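Local coordinates for CRISPR-associated protein, Cse1 family (Acidimicrobium ferrooxidans, PDB 4H3T) that probably serves as the large Cse1 subunit of a type I-E CRISPR Cascade complex, which takes part in recognising invading DNA, at residues P19-F22 against R26-E29; D34-A39 against D84-D89; T51-L56 against S361-S366; L59-A64 against L215-P220; P110-A115 against E166-G171. The protein carries 1 engineered substitution. One frame throughout, in Å; residues are numbered along the deposited sequence.

How the contacts relate
Contact 1 comes first and pairs the strands of the hairpin 18-22/27-30, its two segments only three residues apart, finishing before any other contact begins. Helix 32-37 follows, and contact 2 closes 44 residues by bringing its end to the start of helix 88-98. Helix 52-68 lies within that loop and supplies segments to contacts 3 and 4, so both cross contact 2. Contact 4 reaches the end of helix 210-217, and its loop encloses contact 5, which joins a turn to helix 157-170. Contact 3 runs furthest, to strand 359-370, and encloses contacts 4 and 5. Phe-36 packs on Val-60, Leu-63 and Ala-64, Leu-59 touches Phe-111 and Phe-112, and Thr-51 meets Glu-166.

Contact 1. Residues P19-F22 against R26-E29; sequences PVRF and RRSE
Phe-22 N donates to Arg-26 O across 2.7 Å in a nearly straight bond, and the same carbonyl oxygen receives a CA-H...O contact from Arg-21 CA. This bond closes the turn of a beta hairpin. Further along, Val-20 and Ser-28 form an antiparallel hydrogen-bonded pair, with Val-20 N to Ser-28 O at 2.9 Å and Ser-28 N to Val-20 O at 3.2 Å. The flanking couples, Pro-19 with Glu-29 and Arg-21 with Arg-27, are non-hydrogen-bonded pairs whose side chains share the face turned away from Val-20 and Ser-28.

The Arg-26 chain bends at its third torsion (chi3 -80°), which folds the guanidinium back over the Phe-22 ring. The two planes are 19° apart, and Arg-26 CZ stands 4.0 Å from the Phe-22 ring centroid, a stacked cation-pi contact. Ser-28 OG comes to the edge of that ring, 3.5 Å from Phe-22 CE2. On the face shared by Arg-21 and Arg-27, Arg-21 NH2 sits over the Arg-27 guanidinium, toward its rim, 3.3 Å from Arg-27 CZ, with the planes 31° apart.

Salt bridges to residues beyond the strands balance several of these charges: Arg-26 with Asp-24, Arg-27 with Asp-46, and Glu-29 with Arg-162 on helix 157-170. The cost of bringing Arg-21 and Arg-27 together is therefore probably eased by Asp-46, while Arg-26 is probably kept against Phe-22 by the stack and Asp-24 together.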
# COMPACT_ATOMS: atom_id res chain seq x y z
N PRO A 19 0.03 16.64 -7.39
CA PRO A 19 1.03 17.25 -6.51
C PRO A 19 2.33 16.45 -6.50
O PRO A 19 2.33 15.24 -6.27
CB PRO A 19 0.35 17.28 -5.14
CG PRO A 19 -0.77 16.38 -5.24
CD PRO A 19 -1.00 15.94 -6.62
N VAL A 20 3.41 17.13 -6.74
CA VAL A 20 4.72 16.49 -6.80
C VAL A 20 5.73 17.32 -6.03
O VAL A 20 5.51 18.49 -5.75
CB VAL A 20 5.21 16.26 -8.25
CG1 VAL A 20 4.27 15.33 -8.99
CG2 VAL A 20 5.37 17.57 -8.99
N ARG A 21 6.85 16.68 -5.73
CA ARG A 21 8.01 17.33 -5.14
C ARG A 21 9.15 17.28 -6.17
O ARG A 21 9.45 16.21 -6.70
CB ARG A 21 8.40 16.62 -3.86
CG ARG A 21 9.69 17.16 -3.22
CD ARG A 21 10.04 16.24 -2.06
NE ARG A 21 9.33 16.59 -0.83
CZ ARG A 21 9.66 17.59 -0.01
NH1 ARG A 21 10.68 18.40 -0.30
NH2 ARG A 21 8.95 17.82 1.09
N PHE A 22 9.71 18.42 -6.50
CA PHE A 22 10.77 18.55 -7.50
C PHE A 22 12.12 18.30 -6.84
O PHE A 22 12.24 18.46 -5.63
CB PHE A 22 10.72 19.92 -8.17
CG PHE A 22 9.65 20.02 -9.23
CD1 PHE A 22 9.92 19.67 -10.54
CD2 PHE A 22 8.36 20.45 -8.91
CE1 PHE A 22 8.93 19.73 -11.51
CE2 PHE A 22 7.40 20.61 -9.90
CZ PHE A 22 7.70 20.29 -11.21
N ARG A 26 11.11 22.42 -4.91
CA ARG A 26 9.75 22.92 -5.15
C ARG A 26 8.70 21.85 -4.94
O ARG A 26 8.92 20.68 -5.25
CB ARG A 26 9.54 23.47 -6.58
CG ARG A 26 10.30 24.72 -6.98
CD ARG A 26 10.07 24.98 -8.48
NE ARG A 26 10.93 24.11 -9.30
CZ ARG A 26 10.62 23.55 -10.46
NH1 ARG A 26 9.44 23.78 -11.03
NH2 ARG A 26 11.51 22.78 -11.09
N ARG A 27 7.54 22.29 -4.46
CA ARG A 27 6.35 21.47 -4.26
C ARG A 27 5.19 22.18 -4.93
O ARG A 27 4.86 23.29 -4.55
CB ARG A 27 6.07 21.24 -2.76
CG ARG A 27 7.14 20.43 -2.11
CD ARG A 27 7.02 20.44 -0.61
NE ARG A 27 6.13 19.41 -0.11
CZ ARG A 27 5.91 19.15 1.18
NH1 ARG A 27 6.51 19.87 2.12
NH2 ARG A 27 5.08 18.17 1.53
N SER A 28 4.66 21.58 -5.99
CA SER A 28 3.56 22.18 -6.76
C SER A 28 2.79 21.10 -7.55
O SER A 28 3.10 19.91 -7.48
CB SER A 28 4.07 23.29 -7.68
OG SER A 28 4.91 22.83 -8.72
N GLU A 29 1.72 21.51 -8.16
CA GLU A 29 0.87 20.61 -8.95
C GLU A 29 1.23 20.67 -10.38
O GLU A 29 1.54 21.74 -10.89
CB GLU A 29 -0.60 20.97 -8.76
CG GLU A 29 -1.08 20.57 -7.40
CD GLU A 29 -2.50 20.99 -7.11
OE1 GLU A 29 -3.17 21.52 -8.02
OE2 GLU A 29 -2.95 20.82 -5.96

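Contact 2. Residues D34-A39 against D84-D89; sequences DIFVLA and DRFSED
The backbones approach where helix 32-37 ends and helix 88-98 begins, Val-37 CA and Glu-88 CA being 5.9 Å apart, and no direct hydrogen bond joins the segments. Two waters bridge them instead. One donates to Phe-36 O and accepts from Phe-86 N at 2.9 Å; the other donates to both Val-37 O and Phe-86 O, at 2.8 Å and 2.7 Å respectively. Carbonyls at the end of a helix are thus partnered through solvent by an extended residue.

Beside the bridging waters, Phe-36 O comes to the edge of the Phe-86 ring, in its plane, 3.5 Å from Phe-86 CD2. The Phe-36 ring meets it obliquely, with planes at 53°, while the methyl of Ala-39 approaches Phe-86 CE2 to 3.9 Å. Val-37 has CG1 anti to its N (chi1 174°), which places that methyl 3.7 Å from Glu-88 CG; the Glu-88 carboxylate reaches on to a salt bridge with Arg-33.

Phe-86 also takes a cation-pi contact from Arg-211, and Phe-36 rests on helix 52-68. Ser-87 OG caps Ala-90 N, so the second segment carries a classical side-chain N-cap at the start of helix 88-98.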
# COMPACT_ATOMS: atom_id res chain seq x y z
N ASP A 34 2.96 17.45 -18.17
CA ASP A 34 4.18 17.80 -17.43
C ASP A 34 4.68 16.70 -16.50
O ASP A 34 5.87 16.57 -16.34
CB ASP A 34 3.99 19.11 -16.62
CG ASP A 34 4.19 20.33 -17.50
OD1 ASP A 34 4.66 20.15 -18.65
OD2 ASP A 34 3.86 21.45 -17.06
N ILE A 35 3.82 15.88 -15.97
CA ILE A 35 4.32 14.81 -15.10
C ILE A 35 5.22 13.81 -15.93
O ILE A 35 6.18 13.28 -15.40
CB ILE A 35 3.18 14.14 -14.28
CG1 ILE A 35 3.72 13.71 -12.89
CG2 ILE A 35 2.53 13.02 -15.02
CD1 ILE A 35 2.80 13.04 -11.99
N PHE A 36 4.97 13.66 -17.23
CA PHE A 36 5.78 12.82 -18.10
C PHE A 36 6.98 13.59 -18.62
O PHE A 36 8.10 13.13 -18.52
CB PHE A 36 4.91 12.31 -19.27
CG PHE A 36 4.16 11.10 -18.81
CD1 PHE A 36 4.79 9.87 -18.72
CD2 PHE A 36 2.82 11.18 -18.44
CE1 PHE A 36 4.12 8.77 -18.27
CE2 PHE A 36 2.15 10.08 -17.93
CZ PHE A 36 2.80 8.87 -17.87
N VAL A 37 6.76 14.79 -19.14
CA VAL A 37 7.85 15.60 -19.73
C VAL A 37 8.91 15.90 -18.66
O VAL A 37 10.10 15.79 -18.94
CB VAL A 37 7.30 16.89 -20.39
CG1 VAL A 37 8.46 17.80 -20.88
CG2 VAL A 37 6.40 16.51 -21.55
N LEU A 38 8.47 16.16 -17.42
CA LEU A 38 9.38 16.54 -16.33
C LEU A 38 9.68 15.42 -15.33
O LEU A 38 10.30 15.68 -14.29
CB LEU A 38 8.78 17.75 -15.59
CG LEU A 38 8.45 18.99 -16.43
CD1 LEU A 38 7.84 20.05 -15.56
CD2 LEU A 38 9.66 19.53 -17.11
N ALA A 39 9.31 14.16 -15.64
CA ALA A 39 9.48 13.04 -14.71
C ALA A 39 10.92 12.85 -14.19
O ALA A 39 11.09 12.55 -13.02
CB ALA A 39 9.01 11.75 -15.37
N ASP A 84 17.61 9.54 -20.62
CA ASP A 84 17.52 10.38 -19.42
C ASP A 84 16.16 11.07 -19.22
O ASP A 84 15.95 11.68 -18.18
CB ASP A 84 18.62 11.43 -19.39
CG ASP A 84 18.41 12.57 -20.33
OD1 ASP A 84 17.89 12.34 -21.44
OD2 ASP A 84 18.74 13.72 -19.95
N ARG A 85 15.29 11.01 -20.23
CA ARG A 85 13.98 11.63 -20.13
C ARG A 85 13.03 10.95 -21.13
O ARG A 85 13.47 10.22 -22.04
CB ARG A 85 14.09 13.15 -20.39
CG ARG A 85 14.54 13.48 -21.79
CD ARG A 85 14.66 14.97 -22.13
NE ARG A 85 15.45 15.78 -21.19
CZ ARG A 85 16.78 15.84 -21.14
NH1 ARG A 85 17.38 16.62 -20.26
NH2 ARG A 85 17.52 15.10 -21.97
N PHE A 86 11.75 11.19 -20.95
CA PHE A 86 10.73 10.69 -21.86
C PHE A 86 10.62 11.65 -23.04
O PHE A 86 10.88 12.84 -22.93
CB PHE A 86 9.36 10.51 -21.15
CG PHE A 86 9.30 9.44 -20.09
CD1 PHE A 86 9.66 8.13 -20.37
CD2 PHE A 86 8.86 9.74 -18.81
CE1 PHE A 86 9.52 7.12 -19.39
CE2 PHE A 86 8.68 8.73 -17.86
CZ PHE A 86 9.03 7.43 -18.16
N SER A 87 10.25 11.10 -24.18
CA SER A 87 10.09 11.84 -25.42
C SER A 87 8.89 12.77 -25.37
O SER A 87 7.74 12.29 -25.30
CB SER A 87 9.90 10.86 -26.58
OG SER A 87 9.55 11.51 -27.78
N GLU A 88 9.13 14.11 -25.48
CA GLU A 88 8.05 15.09 -25.57
C GLU A 88 7.13 14.84 -26.76
O GLU A 88 5.93 15.11 -26.68
CB GLU A 88 8.56 16.52 -25.70
CG GLU A 88 9.10 17.10 -24.41
CD GLU A 88 9.36 18.59 -24.49
OE1 GLU A 88 10.43 19.01 -24.00
OE2 GLU A 88 8.49 19.33 -24.99
N ASP A 89 7.70 14.36 -27.88
CA ASP A 89 6.93 14.12 -29.10
C ASP A 89 5.96 12.93 -28.91
O ASP A 89 4.80 13.02 -29.32
CB ASP A 89 7.85 13.87 -30.31
CG ASP A 89 8.67 15.06 -30.83
OD1 ASP A 89 8.33 16.22 -30.48
OD2 ASP A 89 9.61 14.83 -31.62
O HOH W 1 11.10 12.57 -18.53
O HOH W 2 11.11 15.02 -21.44

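Contact 3. Residues T51-L56 against S361-S366; sequences TLEPAL and SLLVTS
Leu-363 lays its CD2 methyl over the flat carboxylate of Glu-53, 3.7 Å from Glu-53 CD and the same distance from Glu-53 OE2. The methyl lies over the face of the carboxylate, displaced a little from CD on the side away from OE1, and both oxygens are hydrogen-bonded elsewhere. Glu-53 comes in extended: CG lies opposite the backbone N (chi1 -171°) and the rest of the chain continues straight from the helix toward the strand. Its methylene takes part as well, Glu-53 CG being 3.9 Å from Leu-363 CD2.

Next to it, the CG corner of the Pro-54 ring points at the branched end of Thr-365. Pro-54 CG is 3.8 Å from Thr-365 CG2 and 3.9 Å from Thr-365 OG1, so the ring corner meets both branches of the threonine. Leu-363 and Thr-365 alternate with Val-364, whose side chain leaves from the other side of the strand; two residues of a single sheet face thus receive consecutive residues of the helix.

No hydrogen bond crosses between the segments. The buried charge of Glu-53 is answered by a salt bridge from OE2 to Arg-383 NH1, on strand 375-387. Strand 359-370 is the middle of three antiparallel strands, between 202-206 and 375-387; Phe-202 of the former touches Pro-54, Leu-363 and Thr-365, while helix 157-170 packs on Leu-52 and Leu-56 of the same helix 52-68.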
# COMPACT_ATOMS: atom_id res chain seq x y z
N THR A 51 -4.14 6.99 0.33
CA THR A 51 -4.76 6.21 -0.72
C THR A 51 -4.57 6.87 -2.08
O THR A 51 -4.68 6.24 -3.12
CB THR A 51 -6.23 6.00 -0.45
OG1 THR A 51 -6.84 7.24 -0.26
CG2 THR A 51 -6.48 5.16 0.73
N LEU A 52 -4.30 8.15 -2.08
CA LEU A 52 -4.12 8.82 -3.35
C LEU A 52 -2.86 8.32 -4.13
O LEU A 52 -2.84 8.38 -5.36
CB LEU A 52 -4.00 10.33 -3.13
CG LEU A 52 -5.29 11.07 -2.64
CD1 LEU A 52 -4.96 12.57 -2.34
CD2 LEU A 52 -6.32 11.08 -3.72
N GLU A 53 -1.79 7.99 -3.44
CA GLU A 53 -0.55 7.69 -4.14
C GLU A 53 -0.64 6.40 -4.97
O GLU A 53 -0.35 6.49 -6.15
CB GLU A 53 0.64 7.70 -3.18
CG GLU A 53 1.94 7.59 -3.96
CD GLU A 53 3.17 7.88 -3.13
OE1 GLU A 53 3.00 8.39 -2.01
OE2 GLU A 53 4.30 7.64 -3.61
N PRO A 54 -1.11 5.26 -4.46
CA PRO A 54 -1.24 4.06 -5.34
C PRO A 54 -2.21 4.31 -6.50
O PRO A 54 -2.02 3.88 -7.63
CB PRO A 54 -1.81 2.99 -4.37
CG PRO A 54 -1.50 3.46 -3.04
CD PRO A 54 -1.42 4.94 -3.05
N ALA A 55 -3.27 5.05 -6.23
CA ALA A 55 -4.30 5.32 -7.26
C ALA A 55 -3.76 6.18 -8.38
O ALA A 55 -3.91 5.82 -9.56
CB ALA A 55 -5.53 5.97 -6.60
N LEU A 56 -3.04 7.24 -8.02
CA LEU A 56 -2.46 8.15 -9.02
C LEU A 56 -1.25 7.50 -9.72
O LEU A 56 -1.09 7.67 -10.91
CB LEU A 56 -2.04 9.47 -8.38
CG LEU A 56 -3.22 10.40 -7.88
CD1 LEU A 56 -2.64 11.59 -7.15
CD2 LEU A 56 -4.16 10.74 -9.03
N SER A 361 12.74 1.98 -2.52
CA SER A 361 11.88 2.24 -1.39
C SER A 361 10.51 1.58 -1.71
O SER A 361 9.83 1.99 -2.67
CB SER A 361 11.78 3.75 -1.21
OG SER A 361 10.77 4.04 -0.27
N LEU A 362 10.11 0.59 -0.91
CA LEU A 362 8.88 -0.12 -1.17
C LEU A 362 7.74 0.58 -0.50
O LEU A 362 7.74 0.70 0.71
CB LEU A 362 8.96 -1.58 -0.68
CG LEU A 362 10.00 -2.44 -1.32
CD1 LEU A 362 9.93 -3.81 -0.75
CD2 LEU A 362 9.85 -2.47 -2.89
N LEU A 363 6.77 1.03 -1.27
CA LEU A 363 5.56 1.67 -0.76
C LEU A 363 4.57 0.57 -0.52
O LEU A 363 4.27 -0.15 -1.45
CB LEU A 363 5.03 2.67 -1.78
CG LEU A 363 3.63 3.29 -1.52
CD1 LEU A 363 3.54 4.01 -0.19
CD2 LEU A 363 3.29 4.22 -2.63
N VAL A 364 4.04 0.44 0.68
CA VAL A 364 3.03 -0.57 0.99
C VAL A 364 1.78 0.08 1.48
O VAL A 364 1.84 0.89 2.43
CB VAL A 364 3.71 -1.47 2.10
CG1 VAL A 364 2.78 -2.46 2.71
CG2 VAL A 364 4.95 -2.17 1.56
N THR A 365 0.64 -0.35 0.99
CA THR A 365 -0.65 0.04 1.57
C THR A 365 -1.64 -1.15 1.72
O THR A 365 -1.61 -2.09 0.92
CB THR A 365 -1.38 1.15 0.76
OG1 THR A 365 -1.90 0.55 -0.46
CG2 THR A 365 -0.46 2.35 0.47
N SER A 366 -2.49 -1.11 2.76
CA SER A 366 -3.63 -2.06 2.89
C SER A 366 -4.70 -1.42 3.69
O SER A 366 -4.44 -0.45 4.38
CB SER A 366 -3.21 -3.41 3.50
OG SER A 366 -2.96 -3.24 4.87

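Contact 4. Residues L59-A64 against L215-P220; sequences LVLALA and LLNLVP
An inverse gamma turn centred on Leu-218 ends helix 210-217 and presents its side chain to helix 52-68. The turn is recognised from the backbone of Leu-218 and from the weak bond Val-219 N to Asn-217 O, 3.0 Å long. On the other side, Leu-61 and Ala-64, three residues apart on their helix, both point toward the turn. The closest CA atoms, those of Leu-61 and Leu-218, are 7.0 Å apart, which leaves the contact to side chains.

Leu-61 carries most of it. Its CD2 methyl comes to 3.6 Å from Asn-217 CB and 3.8 Å from Leu-218 CG, while CD1 lies 3.7 Å from Asn-217 CB; the forked end therefore straddles the asparagine methylene, and the two side chains cross at about a right angle.

Asn-217 offers carbon to the leucine and spends its amide elsewhere. Its CG is set beside the backbone N (chi1 -77°), and its ND2 donates back along the helix to Thr-213 O and also to Pro-205 O on strand 202-206, while OD1 accepts from His-300 NE2. Three bonds thus satisfy this buried amide and hold its plane fixed. Phe-36 of helix 32-37 covers Ala-64 from another direction. Leu-218, in turn, spreads its fork over the alanine, with CD1 and CD2 each 3.9 Å from Ala-64 CB.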
# COMPACT_ATOMS: atom_id res chain seq x y z
N LEU A 59 -2.68 5.11 -12.32
CA LEU A 59 -3.21 5.89 -13.45
C LEU A 59 -2.10 6.30 -14.40
O LEU A 59 -2.21 6.22 -15.63
CB LEU A 59 -3.92 7.16 -12.92
CG LEU A 59 -4.25 8.24 -14.02
CD1 LEU A 59 -5.29 7.72 -14.89
CD2 LEU A 59 -4.80 9.53 -13.37
N VAL A 60 -1.05 6.85 -13.83
CA VAL A 60 0.11 7.33 -14.58
C VAL A 60 0.85 6.15 -15.27
O VAL A 60 1.28 6.30 -16.42
CB VAL A 60 1.05 8.23 -13.72
CG1 VAL A 60 2.31 8.62 -14.47
CG2 VAL A 60 0.32 9.51 -13.36
N LEU A 61 0.90 5.00 -14.67
CA LEU A 61 1.52 3.83 -15.34
C LEU A 61 0.70 3.34 -16.54
O LEU A 61 1.27 2.97 -17.54
CB LEU A 61 1.65 2.69 -14.34
CG LEU A 61 2.75 2.84 -13.28
CD1 LEU A 61 2.55 1.80 -12.14
CD2 LEU A 61 4.16 2.73 -13.90
N ALA A 62 -0.65 3.32 -16.43
CA ALA A 62 -1.48 2.95 -17.57
C ALA A 62 -1.21 3.91 -18.72
O ALA A 62 -1.14 3.50 -19.88
CB ALA A 62 -2.95 2.99 -17.19
N LEU A 63 -1.09 5.20 -18.40
CA LEU A 63 -0.79 6.23 -19.43
C LEU A 63 0.62 6.00 -20.05
O LEU A 63 0.77 6.08 -21.27
CB LEU A 63 -0.86 7.52 -18.66
CG LEU A 63 -1.18 8.87 -19.23
CD1 LEU A 63 -1.94 8.82 -20.61
CD2 LEU A 63 -1.97 9.61 -18.16
N ALA A 64 1.62 5.63 -19.22
CA ALA A 64 2.98 5.35 -19.71
C ALA A 64 3.00 4.21 -20.72
O ALA A 64 3.59 4.39 -21.78
CB ALA A 64 3.92 5.03 -18.56
N LEU A 215 9.64 3.57 -14.39
CA LEU A 215 10.35 2.46 -15.07
C LEU A 215 10.49 1.20 -14.19
O LEU A 215 10.33 0.09 -14.73
CB LEU A 215 11.70 2.92 -15.56
CG LEU A 215 11.62 3.99 -16.71
CD1 LEU A 215 12.98 4.41 -17.13
CD2 LEU A 215 10.88 3.48 -17.93
N LEU A 216 10.72 1.33 -12.88
CA LEU A 216 10.75 0.16 -11.95
C LEU A 216 9.42 -0.56 -11.95
O LEU A 216 9.40 -1.75 -11.63
CB LEU A 216 11.10 0.61 -10.52
CG LEU A 216 12.56 1.15 -10.42
CD1 LEU A 216 12.80 1.91 -9.09
CD2 LEU A 216 13.56 0.02 -10.55
N ASN A 217 8.30 0.16 -12.24
CA ASN A 217 6.95 -0.40 -12.23
C ASN A 217 6.44 -0.82 -13.61
O ASN A 217 5.38 -1.49 -13.68
CB ASN A 217 5.96 0.59 -11.60
CG ASN A 217 6.06 0.62 -10.12
OD1 ASN A 217 5.46 -0.20 -9.49
ND2 ASN A 217 6.89 1.49 -9.55
N LEU A 218 7.13 -0.41 -14.67
CA LEU A 218 6.75 -0.73 -16.04
C LEU A 218 7.33 -2.06 -16.42
O LEU A 218 8.17 -2.18 -17.28
CB LEU A 218 7.13 0.37 -17.02
CG LEU A 218 6.27 1.63 -16.92
CD1 LEU A 218 7.01 2.79 -17.59
CD2 LEU A 218 4.89 1.40 -17.48
N VAL A 219 6.75 -3.10 -15.84
CA VAL A 219 7.16 -4.45 -16.13
C VAL A 219 6.91 -4.72 -17.66
O VAL A 219 5.76 -4.54 -18.14
CB VAL A 219 6.39 -5.48 -15.26
CG1 VAL A 219 6.90 -6.89 -15.54
CG2 VAL A 219 6.47 -5.15 -13.76
N PRO A 220 7.91 -5.21 -18.39
CA PRO A 220 7.68 -5.49 -19.81
C PRO A 220 6.63 -6.59 -20.02
O PRO A 220 6.52 -7.52 -19.20
CB PRO A 220 9.06 -5.89 -20.32
CG PRO A 220 9.98 -5.09 -19.49
CD PRO A 220 9.35 -5.29 -18.10

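Contact 5. Residues P110-A115 against E166-G171; sequences PFFQVA and ERHAFG
The rings of Phe-112 and His-168 stand nearly upright to each other, with planes at 84° and centroids 5.3 Å apart, but they are offset so that they meet obliquely. Phe-112 CD2 and His-168 CD2 are the closest ring carbons, at 3.7 Å. The imidazole is turned so that its edge faces the backbone of Phe-112: His-168 NE2 donates to Phe-112 O across 2.9 Å, with the oxygen close to the imidazole plane and the donor tilted 19° from the carbonyl plane. At the other nitrogen, ND1 is hydrogen-bonded to Arg-263 N, consistent with a neutral ring protonated at NE2; bonds at both ring nitrogens fix its rotation.

Phe-112, third in a type II turn from Pro-110 to Gln-113, takes the positive phi (58°) of that position, and the turn leaves its carbonyl facing the histidine. Gln-113 braces the turn by donating from NE2 to Phe-111 O at 2.9 Å, and Phe-111 CZ lies over one face of the Phe-112 ring. A glycerol, probably from crystallisation, bonds to Phe-112 N and Gln-113 O.

Leu-164 of helix 157-170 packs on Phe-112, and strand 263-272 runs past both segments: Ile-265 touches His-168 and pairs through its backbone with Val-114, joining turn, helix and strand.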
# COMPACT_ATOMS: atom_id res chain seq x y z
N PRO A 110 -17.04 13.18 -19.90
CA PRO A 110 -16.37 13.61 -18.67
C PRO A 110 -15.44 12.50 -18.16
O PRO A 110 -15.83 11.33 -18.03
CB PRO A 110 -17.49 13.96 -17.74
CG PRO A 110 -18.67 13.21 -18.24
CD PRO A 110 -18.49 13.11 -19.73
N PHE A 111 -14.19 12.90 -17.85
CA PHE A 111 -13.16 11.96 -17.42
C PHE A 111 -13.57 11.17 -16.18
O PHE A 111 -13.94 11.77 -15.17
CB PHE A 111 -11.86 12.72 -17.12
CG PHE A 111 -10.72 11.83 -16.67
CD1 PHE A 111 -9.96 11.15 -17.59
CD2 PHE A 111 -10.42 11.68 -15.32
CE1 PHE A 111 -8.92 10.32 -17.18
CE2 PHE A 111 -9.35 10.88 -14.92
CZ PHE A 111 -8.60 10.21 -15.85
N PHE A 112 -13.53 9.83 -16.26
CA PHE A 112 -13.85 8.90 -15.19
C PHE A 112 -15.27 9.08 -14.66
O PHE A 112 -15.61 8.69 -13.51
CB PHE A 112 -12.79 8.99 -14.06
CG PHE A 112 -11.56 8.12 -14.21
CD1 PHE A 112 -11.08 7.76 -15.47
CD2 PHE A 112 -10.92 7.59 -13.10
CE1 PHE A 112 -10.00 6.89 -15.60
CE2 PHE A 112 -9.81 6.77 -13.23
CZ PHE A 112 -9.30 6.50 -14.48
N GLN A 113 -16.17 9.64 -15.55
CA GLN A 113 -17.54 9.92 -15.17
C GLN A 113 -18.51 9.41 -16.20
O GLN A 113 -18.12 9.04 -17.31
CB GLN A 113 -17.72 11.44 -14.98
CG GLN A 113 -16.97 12.01 -13.78
CD GLN A 113 -16.85 13.47 -13.94
OE1 GLN A 113 -17.82 14.21 -13.75
NE2 GLN A 113 -15.77 13.92 -14.53
N VAL A 114 -19.80 9.47 -15.83
CA VAL A 114 -20.96 9.15 -16.68
C VAL A 114 -21.70 10.46 -16.88
O VAL A 114 -22.26 11.00 -15.93
CB VAL A 114 -21.86 8.08 -16.06
CG1 VAL A 114 -23.06 7.81 -16.97
CG2 VAL A 114 -21.05 6.80 -15.78
N ALA A 115 -21.72 10.96 -18.12
CA ALA A 115 -22.26 12.28 -18.41
C ALA A 115 -23.74 12.48 -18.02
O ALA A 115 -24.13 13.61 -17.65
CB ALA A 115 -22.15 12.54 -19.90
N GLU A 166 -9.24 8.32 -6.97
CA GLU A 166 -9.15 7.51 -5.77
C GLU A 166 -10.43 6.74 -5.51
O GLU A 166 -10.34 5.58 -5.07
CB GLU A 166 -8.80 8.42 -4.56
CG GLU A 166 -8.49 7.70 -3.24
CD GLU A 166 -9.64 7.45 -2.28
OE1 GLU A 166 -10.80 7.64 -2.70
OE2 GLU A 166 -9.39 6.99 -1.14
N ARG A 167 -11.61 7.34 -5.73
CA ARG A 167 -12.85 6.70 -5.34
C ARG A 167 -13.17 5.47 -6.18
O ARG A 167 -13.79 4.55 -5.68
CB ARG A 167 -14.01 7.70 -5.36
CG ARG A 167 -15.27 7.17 -4.74
CD ARG A 167 -15.10 6.60 -3.35
NE ARG A 167 -16.36 6.73 -2.63
CZ ARG A 167 -16.73 7.77 -1.91
NH1 ARG A 167 -17.95 7.82 -1.38
NH2 ARG A 167 -15.90 8.79 -1.73
N HIS A 168 -12.81 5.46 -7.45
CA HIS A 168 -13.03 4.27 -8.28
C HIS A 168 -12.27 3.05 -7.78
O HIS A 168 -12.73 1.91 -7.96
CB HIS A 168 -12.59 4.52 -9.70
CG HIS A 168 -13.60 5.20 -10.55
ND1 HIS A 168 -14.72 4.56 -10.97
CD2 HIS A 168 -13.66 6.51 -10.93
CE1 HIS A 168 -15.38 5.44 -11.72
NE2 HIS A 168 -14.79 6.64 -11.68
N ALA A 169 -11.14 3.27 -7.09
CA ALA A 169 -10.23 2.22 -6.60
C ALA A 169 -10.43 1.87 -5.12
O ALA A 169 -10.11 0.77 -4.73
CB ALA A 169 -8.78 2.72 -6.81
N PHE A 170 -10.81 2.85 -4.26
CA PHE A 170 -10.82 2.67 -2.82
C PHE A 170 -12.20 2.86 -2.18
O PHE A 170 -12.29 2.94 -1.00
CB PHE A 170 -9.83 3.67 -2.16
CG PHE A 170 -8.39 3.22 -2.19
CD1 PHE A 170 -7.92 2.34 -1.24
CD2 PHE A 170 -7.50 3.74 -3.12
CE1 PHE A 170 -6.57 1.95 -1.22
CE2 PHE A 170 -6.13 3.37 -3.08
CZ PHE A 170 -5.69 2.47 -2.12
N GLY A 171 -13.27 2.84 -2.95
CA GLY A 171 -14.59 3.02 -2.37
C GLY A 171 -15.04 1.88 -1.44
O GLY A 171 -14.47 0.80 -1.41